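Local coordinates for lipoprotein (Clostridium difficile, PDB 4OTE) that probably serves as a membrane-anchored methionine-binding receptor of a transport system and binds selenomethionine and zinc ions, at residues K81-P86 with I236-F241. Sequence-based numbering, arbitrary orientation.
Sequences KLYVCP and IVIPTF. With MSE (selenomethionine), chain C.
Val84 and Ile238 form an antiparallel hydrogen-bonded pair: Val84 N reaches Ile238 O at 2.8 Å and Ile238 N returns to Val84 O at 2.9 Å, the latter donor lying in the carbonyl plane. A third bond, from Thr240 N to Leu82 O (2.8 Å), is almost straight at the hydrogen (173°), yet its donor stands 46° out of the Leu82 carbonyl plane. Leu82 O also meets the edge of the Phe241 ring near its plane, 3.1 Å from CD2, and takes a CA-H...O contact from Pro239, which forms a non-hydrogen-bonded pair with Tyr83.

On one face of the pairing, Val237 CG1 sits 3.6 Å from Tyr83 CD1, the two side chains running alongside each other; a chi1 of -178°, with CG1 anti to the backbone N, places that methyl beside the ring. On the other, Pro86 CD packs against Ile238 CD1 at 3.6 Å, the two side chains crossing at about a right angle.

Further out, Leu82 and Tyr83 of strand 76-84 form a classic beta bulge opposite Asn199 of strand 199-204. Pro15 and Leu19 of helix 13-22 and Ile229 of helix 223-233 pack on Tyr83, while Arg226 forms a salt bridge with the terminal carboxylate of Phe241.

Three main-chain bonds thus pin 238-240 along strand 76-84, with Leu82 O gripped by the Thr240 N-H and bordered by the Phe241 ring edge. Toward the other end Val237 CG1, 4.1 Å from Cys85 SG, backs a residue of the selenomethionine pocket, so apolar packing there connects the short C-terminal strand to the binding site.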
loop_
_atom_site.group_PDB
_atom_site.type_symbol
_atom_site.label_atom_id
_atom_site.label_comp_id
_atom_site.label_asym_id
_atom_site.label_seq_id
_atom_site.Cartn_x
_atom_site.Cartn_y
_atom_site.Cartn_z
ATOM N N LYS A 81 13.378 -2.076 3.469
ATOM C CA LYS A 81 12.193 -2.706 2.875
ATOM C C LYS A 81 11.660 -3.810 3.798
ATOM O O LYS A 81 12.437 -4.630 4.286
ATOM C CB LYS A 81 12.534 -3.329 1.522
ATOM C CG LYS A 81 13.007 -2.364 0.445
ATOM C CD LYS A 81 13.248 -3.134 -0.846
ATOM C CE LYS A 81 14.051 -2.355 -1.878
ATOM N NZ LYS A 81 13.568 -0.966 -2.098
ATOM N N LEU A 82 10.347 -3.839 4.027
ATOM C CA LEU A 82 9.760 -4.808 4.966
ATOM C C LEU A 82 8.874 -5.834 4.278
ATOM O O LEU A 82 9.072 -7.039 4.436
ATOM C CB LEU A 82 8.964 -4.085 6.053
ATOM C CG LEU A 82 9.760 -3.038 6.833
ATOM C CD1 LEU A 82 8.866 -2.354 7.848
ATOM C CD2 LEU A 82 10.973 -3.662 7.515
ATOM N N TYR A 83 7.898 -5.354 3.517
ATOM C CA TYR A 83 6.952 -6.231 2.846
ATOM C C TYR A 83 6.257 -5.518 1.695
ATOM O O TYR A 83 6.091 -4.293 1.718
ATOM C CB TYR A 83 5.903 -6.740 3.841
ATOM C CG TYR A 83 5.290 -5.646 4.690
ATOM C CD1 TYR A 83 4.284 -4.821 4.188
ATOM C CD2 TYR A 83 5.717 -5.436 5.995
ATOM C CE1 TYR A 83 3.730 -3.814 4.962
ATOM C CE2 TYR A 83 5.164 -4.435 6.779
ATOM C CZ TYR A 83 4.174 -3.627 6.262
ATOM O OH TYR A 83 3.632 -2.630 7.045
ATOM N N VAL A 84 5.857 -6.300 0.696
ATOM C CA VAL A 84 5.124 -5.791 -0.453
ATOM C C VAL A 84 3.644 -6.115 -0.284
ATOM O O VAL A 84 3.296 -7.148 0.292
ATOM C CB VAL A 84 5.623 -6.424 -1.763
ATOM C CG1 VAL A 84 5.090 -5.650 -2.954
ATOM C CG2 VAL A 84 7.145 -6.460 -1.801
ATOM N N CYS A 85 2.790 -5.227 -0.784
ATOM C CA CYS A 85 1.352 -5.399 -0.748
ATOM C C CYS A 85 0.848 -5.234 -2.178
ATOM O O CYS A 85 0.348 -4.166 -2.539
ATOM C CB CYS A 85 0.711 -4.348 0.168
ATOM S SG CYS A 85 1.269 -4.380 1.893
ATOM N N PRO A 86 1.000 -6.284 -3.008
ATOM C CA PRO A 86 0.620 -6.167 -4.412
ATOM C C PRO A 86 -0.822 -5.707 -4.564
ATOM O O PRO A 86 -1.694 -6.170 -3.829
ATOM C CB PRO A 86 0.773 -7.595 -4.947
ATOM C CG PRO A 86 1.701 -8.274 -4.010
ATOM C CD PRO A 86 1.483 -7.636 -2.674
ATOM N N ILE A 236 -1.022 -12.282 0.505
ATOM C CA ILE A 236 -1.358 -10.920 0.048
ATOM C C ILE A 236 -0.405 -9.845 0.571
ATOM O O ILE A 236 -0.321 -8.768 -0.008
ATOM C CB ILE A 236 -2.832 -10.529 0.343
ATOM C CG1 ILE A 236 -3.104 -10.385 1.843
ATOM C CG2 ILE A 236 -3.779 -11.555 -0.264
ATOM C CD1 ILE A 236 -4.426 -9.712 2.146
ATOM N N VAL A 237 0.298 -10.130 1.663
ATOM C CA VAL A 237 1.406 -9.287 2.114
ATOM C C VAL A 237 2.646 -10.175 2.159
ATOM O O VAL A 237 2.669 -11.151 2.891
ATOM C CB VAL A 237 1.136 -8.666 3.500
ATOM C CG1 VAL A 237 2.289 -7.763 3.920
ATOM C CG2 VAL A 237 -0.174 -7.890 3.491
ATOM N N ILE A 238 3.661 -9.848 1.361
ATOM C CA ILE A 238 4.840 -10.709 1.222
ATOM C C ILE A 238 6.083 -10.030 1.791
ATOM O O ILE A 238 6.463 -8.964 1.319
ATOM C CB ILE A 238 5.118 -11.086 -0.249
ATOM C CG1 ILE A 238 3.882 -11.743 -0.884
ATOM C CG2 ILE A 238 6.318 -12.024 -0.342
ATOM C CD1 ILE A 238 2.903 -10.767 -1.493
ATOM N N PRO A 239 6.728 -10.657 2.795
ATOM C CA PRO A 239 7.960 -10.101 3.372
ATOM C C PRO A 239 9.085 -9.971 2.349
ATOM O O PRO A 239 9.194 -10.802 1.452
ATOM C CB PRO A 239 8.358 -11.134 4.438
ATOM C CG PRO A 239 7.129 -11.931 4.703
ATOM C CD PRO A 239 6.363 -11.944 3.419
ATOM N N THR A 240 9.898 -8.929 2.488
ATOM C CA THR A 240 11.092 -8.749 1.664
ATOM C C THR A 240 12.342 -8.847 2.538
ATOM O O THR A 240 13.311 -8.119 2.331
ATOM C CB THR A 240 11.083 -7.391 0.927
ATOM O OG1 THR A 240 11.082 -6.321 1.879
ATOM C CG2 THR A 240 9.862 -7.267 0.031
ATOM N N PHE A 241 12.305 -9.745 3.517
ATOM C CA PHE A 241 13.447 -9.999 4.396
ATOM C C PHE A 241 13.368 -11.429 4.918
ATOM O O PHE A 241 12.323 -12.078 4.801
ATOM C CB PHE A 241 13.481 -8.996 5.561
ATOM C CG PHE A 241 12.306 -9.108 6.495
ATOM C CD1 PHE A 241 12.353 -9.949 7.601
ATOM C CD2 PHE A 241 11.154 -8.373 6.266
ATOM C CE1 PHE A 241 11.268 -10.057 8.454
ATOM C CE2 PHE A 241 10.066 -8.475 7.115
ATOM C CZ PHE A 241 10.124 -9.319 8.212
ATOM O OXT PHE A 241 14.331 -11.973 5.463
HETATM N N MSE C 301 -0.076 -0.636 1.280
HETATM C CA MSE C 301 -0.063 0.296 0.103
HETATM C C MSE C 301 0.507 -0.424 -1.069
HETATM O O MSE C 301 1.628 -0.941 -1.004
HETATM O OXT MSE C 301 -0.148 -0.494 -2.111
HETATM C CB MSE C 301 0.755 1.563 0.347
HETATM C CG MSE C 301 0.616 2.561 -0.806
HETATM SE SE MSE C 301 1.828 4.097 -0.554
HETATM C CE MSE C 301 0.851 4.941 0.919
#